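Local coordinates for Glyco_hydro_cc domain-containing protein (Trichoderma gamsii, PDB 6UBD) that binds oligosaccharides, probably fragments of beta-1,3-glucan, as a subgroup VII member of glycoside hydrolase family 128, at residues A[87-90]-A[91-95]; A[226-229]-A[230-234]. One frame throughout, in Å; residues are numbered along the deposited sequence.

Contact 1 (A[87-90]-A[91-95])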
loop_
_atom_site.group_PDB
_atom_site.type_symbol
_atom_site.label_atom_id
_atom_site.label_comp_id
_atom_site.label_asym_id
_atom_site.label_seq_id
_atom_site.Cartn_x
_atom_site.Cartn_y
_atom_site.Cartn_z
ATOM N N ARG A 87 -1.324 -16.630 5.763
ATOM C CA ARG A 87 -1.414 -15.253 6.333
ATOM C C ARG A 87 -2.630 -15.108 7.221
ATOM O O ARG A 87 -2.548 -14.445 8.266
ATOM C CB ARG A 87 -1.396 -14.229 5.202
ATOM C CG ARG A 87 -0.070 -14.165 4.440
ATOM C CD ARG A 87 -0.146 -13.376 3.151
ATOM N NE ARG A 87 1.133 -13.319 2.498
ATOM C CZ ARG A 87 1.404 -12.726 1.349
ATOM N NH1 ARG A 87 0.448 -12.110 0.689
ATOM N NH2 ARG A 87 2.640 -12.709 0.875
ATOM N N LEU A 88 -3.760 -15.697 6.831
ATOM C CA LEU A 88 -4.917 -15.620 7.762
ATOM C C LEU A 88 -4.581 -16.297 9.121
ATOM O O LEU A 88 -4.920 -15.743 10.188
ATOM C CB LEU A 88 -6.158 -16.253 7.121
ATOM C CG LEU A 88 -7.382 -16.405 8.011
ATOM C CD1 LEU A 88 -7.966 -15.051 8.378
ATOM C CD2 LEU A 88 -8.445 -17.261 7.343
ATOM N N GLN A 89 -4.012 -17.504 9.075
ATOM C CA GLN A 89 -3.644 -18.226 10.310
ATOM C C GLN A 89 -2.662 -17.370 11.129
ATOM O O GLN A 89 -2.876 -17.240 12.363
ATOM C CB GLN A 89 -3.074 -19.606 9.977
ATOM C CG GLN A 89 -2.630 -20.436 11.165
ATOM C CD GLN A 89 -2.016 -21.779 10.801
ATOM O OE1 GLN A 89 -2.653 -22.623 10.144
ATOM N NE2 GLN A 89 -0.762 -21.992 11.220
ATOM N N GLN A 90 -1.612 -16.798 10.506
ATOM C CA GLN A 90 -0.638 -15.936 11.231
ATOM C C GLN A 90 -1.341 -14.725 11.853
ATOM O O GLN A 90 -1.040 -14.395 12.994
ATOM C CB GLN A 90 0.460 -15.561 10.233
ATOM C CG GLN A 90 1.573 -14.681 10.774
ATOM C CD GLN A 90 2.534 -14.276 9.651
ATOM O OE1 GLN A 90 2.438 -14.812 8.499
ATOM N NE2 GLN A 90 3.396 -13.274 9.935
ATOM N N PHE A 91 -2.288 -14.093 11.154
ATOM C CA PHE A 91 -3.052 -12.914 11.679
ATOM C C PHE A 91 -3.878 -13.301 12.906
ATOM O O PHE A 91 -3.844 -12.555 13.919
ATOM C CB PHE A 91 -3.915 -12.275 10.585
ATOM C CG PHE A 91 -4.349 -10.865 10.870
ATOM C CD1 PHE A 91 -5.438 -10.590 11.676
ATOM C CD2 PHE A 91 -3.587 -9.795 10.407
ATOM C CE1 PHE A 91 -5.785 -9.296 12.000
ATOM C CE2 PHE A 91 -3.921 -8.498 10.756
ATOM C CZ PHE A 91 -5.032 -8.251 11.544
ATOM N N GLU A 92 -4.544 -14.451 12.834
ATOM C CA GLU A 92 -5.310 -14.973 13.967
ATOM C C GLU A 92 -4.417 -15.239 15.193
ATOM O O GLU A 92 -4.957 -15.148 16.347
ATOM C CB GLU A 92 -6.099 -16.249 13.598
ATOM C CG GLU A 92 -7.141 -16.023 12.509
ATOM C CD GLU A 92 -7.793 -17.308 11.942
ATOM O OE1 GLU A 92 -7.055 -18.349 11.786
ATOM O OE2 GLU A 92 -8.967 -17.277 11.506
ATOM N N HIS A 93 -3.135 -15.605 14.987
ATOM C CA HIS A 93 -2.196 -15.982 16.078
ATOM C C HIS A 93 -1.390 -14.765 16.578
ATOM O O HIS A 93 -0.581 -14.977 17.501
ATOM C CB HIS A 93 -1.262 -17.121 15.616
ATOM C CG HIS A 93 -1.897 -18.462 15.472
ATOM N ND1 HIS A 93 -2.973 -18.880 16.237
ATOM C CD2 HIS A 93 -1.587 -19.503 14.660
ATOM C CE1 HIS A 93 -3.292 -20.117 15.918
ATOM N NE2 HIS A 93 -2.441 -20.530 14.959
ATOM N N LEU A 94 -1.619 -13.549 16.074
ATOM C CA LEU A 94 -0.793 -12.396 16.542
ATOM C C LEU A 94 -0.924 -12.260 18.062
ATOM O O LEU A 94 -2.040 -12.325 18.585
ATOM C CB LEU A 94 -1.195 -11.078 15.878
ATOM C CG LEU A 94 -0.772 -10.968 14.428
ATOM C CD1 LEU A 94 -1.464 -9.790 13.776
ATOM C CD2 LEU A 94 0.739 -10.812 14.255
ATOM N N ASN A 95 0.185 -12.110 18.779
ATOM C CA ASN A 95 0.085 -12.063 20.241
ATOM C C ASN A 95 0.031 -10.596 20.655
ATOM O O ASN A 95 0.221 -10.377 21.819
ATOM C CB ASN A 95 1.155 -12.929 20.910
ATOM C CG ASN A 95 2.564 -12.687 20.426
ATOM O OD1 ASN A 95 2.873 -11.611 19.908
ATOM N ND2 ASN A 95 3.417 -13.678 20.628
#
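The C-terminal turn of helix 82-92, the helix of a beta-alpha-beta unit, is where Leu88 meets Glu92 and Gln89 meets His93 as the chain unwinds. Two sound i to i+4 bonds come first: Phe91 N to Arg87 O at 2.9 Å, then Glu92 N to Leu88 O at 3.0 Å. After them the pattern frays. His93 N is split between Gln89 O and Gln90 O, both bonds weak and bent to roughly 130°, as befits the end of a helix.

The Glu92 carboxylate lies across the branched end of Leu88, with OE2 3.9 Å from Leu88 CG. The Glu92 chain runs back along the helix because its CG sits beside the backbone N (chi1 -62°), which also sets CG 3.2 Å from Leu88 O. One residue on, the aliphatic CG of Gln89 rests 3.8 Å from CD2 of the His93 imidazole; the Gln89 amide is turned 60° from that ring.

Phe91 is buried, and Leu94 CD1 comes over one face of its ring, toward the rim. Leu88 and Phe91 reach Leu130 and Leu94 reaches Met134, packing this end against helix 120-136, while the chain leads on to strand 100-102.

Contact 2 (A[226-229]-A[230-234])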
loop_
_atom_site.group_PDB
_atom_site.type_symbol
_atom_site.label_atom_id
_atom_site.label_comp_id
_atom_site.label_asym_id
_atom_site.label_seq_id
_atom_site.Cartn_x
_atom_site.Cartn_y
_atom_site.Cartn_z
ATOM N N ASP A 226 8.345 13.005 -10.609
ATOM C CA ASP A 226 7.091 13.801 -10.598
ATOM C C ASP A 226 6.099 13.289 -9.525
ATOM O O ASP A 226 5.494 14.134 -8.829
ATOM C CB ASP A 226 6.433 13.773 -11.984
ATOM C CG ASP A 226 7.105 14.575 -13.081
ATOM O OD1 ASP A 226 8.007 15.374 -12.756
ATOM O OD2 ASP A 226 6.730 14.331 -14.256
ATOM N N ILE A 227 5.950 11.959 -9.410
ATOM C CA ILE A 227 4.941 11.424 -8.463
ATOM C C ILE A 227 5.351 11.661 -7.017
ATOM O O ILE A 227 4.472 11.986 -6.146
ATOM C CB ILE A 227 4.619 9.935 -8.746
ATOM C CG1 ILE A 227 3.153 9.690 -8.371
ATOM C CG2 ILE A 227 5.555 8.942 -8.075
ATOM C CD1 ILE A 227 2.623 8.306 -8.598
ATOM N N VAL A 228 6.620 11.582 -6.658
ATOM C CA VAL A 228 7.079 11.862 -5.289
ATOM C C VAL A 228 6.815 13.343 -4.998
ATOM O O VAL A 228 6.313 13.696 -3.915
ATOM C CB VAL A 228 8.528 11.432 -5.078
ATOM C CG1 VAL A 228 9.093 11.969 -3.798
ATOM C CG2 VAL A 228 8.627 9.894 -5.116
ATOM N N ASP A 229 7.146 14.214 -5.964
ATOM C CA ASP A 229 6.890 15.641 -5.700
ATOM C C ASP A 229 5.382 15.869 -5.471
ATOM O O ASP A 229 5.010 16.697 -4.621
ATOM C CB ASP A 229 7.431 16.513 -6.850
ATOM C CG ASP A 229 8.945 16.632 -6.954
ATOM O OD1 ASP A 229 9.622 16.351 -5.920
ATOM O OD2 ASP A 229 9.446 17.046 -8.073
ATOM N N LEU A 230 4.569 15.275 -6.326
ATOM C CA LEU A 230 3.088 15.460 -6.237
ATOM C C LEU A 230 2.593 14.961 -4.860
ATOM O O LEU A 230 1.854 15.692 -4.176
ATOM C CB LEU A 230 2.406 14.746 -7.397
ATOM C CG LEU A 230 0.864 14.933 -7.589
ATOM C CD1 LEU A 230 0.507 14.483 -9.018
ATOM C CD2 LEU A 230 0.014 14.182 -6.613
ATOM N N PHE A 231 3.015 13.757 -4.487
ATOM C CA PHE A 231 2.564 13.181 -3.174
ATOM C C PHE A 231 3.030 14.080 -2.024
ATOM O O PHE A 231 2.257 14.317 -1.083
ATOM C CB PHE A 231 3.146 11.765 -2.991
ATOM C CG PHE A 231 2.578 10.677 -3.887
ATOM C CD1 PHE A 231 1.313 10.731 -4.456
ATOM C CD2 PHE A 231 3.329 9.532 -4.140
ATOM C CE1 PHE A 231 0.824 9.689 -5.244
ATOM C CE2 PHE A 231 2.818 8.471 -4.890
ATOM C CZ PHE A 231 1.525 8.542 -5.398
ATOM N N GLU A 232 4.306 14.519 -2.002
ATOM C CA GLU A 232 4.833 15.337 -0.861
ATOM C C GLU A 232 4.049 16.666 -0.726
ATOM O O GLU A 232 3.753 17.092 0.404
ATOM C CB GLU A 232 6.354 15.517 -0.957
ATOM C CG GLU A 232 7.150 14.236 -0.711
ATOM C CD GLU A 232 7.200 13.794 0.750
ATOM O OE1 GLU A 232 6.758 14.570 1.661
ATOM O OE2 GLU A 232 7.682 12.605 0.969
ATOM N N ALA A 233 3.647 17.277 -1.842
ATOM C CA ALA A 233 2.909 18.553 -1.821
ATOM C C ALA A 233 1.407 18.350 -1.508
ATOM O O ALA A 233 0.820 19.317 -1.061
ATOM C CB ALA A 233 3.138 19.251 -3.139
ATOM N N ASN A 234 0.851 17.171 -1.743
ATOM C CA ASN A 234 -0.610 16.996 -1.632
ATOM C C ASN A 234 -1.005 16.833 -0.133
ATOM O O ASN A 234 -0.528 15.878 0.558
ATOM C CB ASN A 234 -1.092 15.795 -2.448
ATOM C CG ASN A 234 -2.604 15.696 -2.429
ATOM O OD1 ASN A 234 -3.204 15.239 -1.461
ATOM N ND2 ASN A 234 -3.216 16.107 -3.528
#
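Ile227 and Phe231, one turn apart on helix 217-233, make the main side-chain contact of this turn. It is a CH-pi interaction: Ile227 CG1 stands over one face of the phenyl ring, 3.9 Å from the centroid of Phe231 and 24° off the ring normal, offset toward the rim on the CZ/CE2 side. Ile227 CD1 carries on past that rim, 3.4 Å from Phe231 CZ, a tight apolar contact. Phe231 turns back over the preceding turn because its CG lies beside the backbone N (chi1 -70°); the same face thereby also lies under Ile227 O, 3.2 Å from Phe231 CG.

Backbone bonding is regular, four i to i+4 bonds in succession from Leu230 N to Ala233 N. The shortest joins Phe231 N to Ile227 O at 2.8 Å. The longest joins Ala233 N to Asp229 O at 3.1 Å.

The acidic groups find partners beyond this turn: Asp226 OD1 bonds Gln222 NE2, Asp229 OD1 bonds Tyr275 OH, and Glu232 OE2 bonds Tyr240 OH. At the helix end, Lys34 NZ binds the carbonyls of Phe231 and Glu232.

Phe231 packs on Val237 and Tyr240 of strand 237-243, Ile227 and Leu230 lean on helix 179-193, and Val228 faces helix 263-273, placing the turn between two helices and the sheet.

Both contacts are C-terminal turns of helices within the glycosyl hydrolase catalytic core, but they lie on opposite sides of the chain's centre, with their own centres 35 Å apart and nearest atoms about 21 Å apart. Contact 1 comes first, on helix 82-92 between the parallel strands 69-73 and 100-102; contact 2 follows much later, on helix 217-233, which leads into strand 237-243, parallel to 197-206. These strands belong to the same mixed sheet, and strand 35-38, which pairs with 237-243 and 52-54, carries the connection round toward strand 69-73. The strand order is that of a (beta/alpha)8 (TIM) barrel, and the two helices belong to its outer layer on opposite sides.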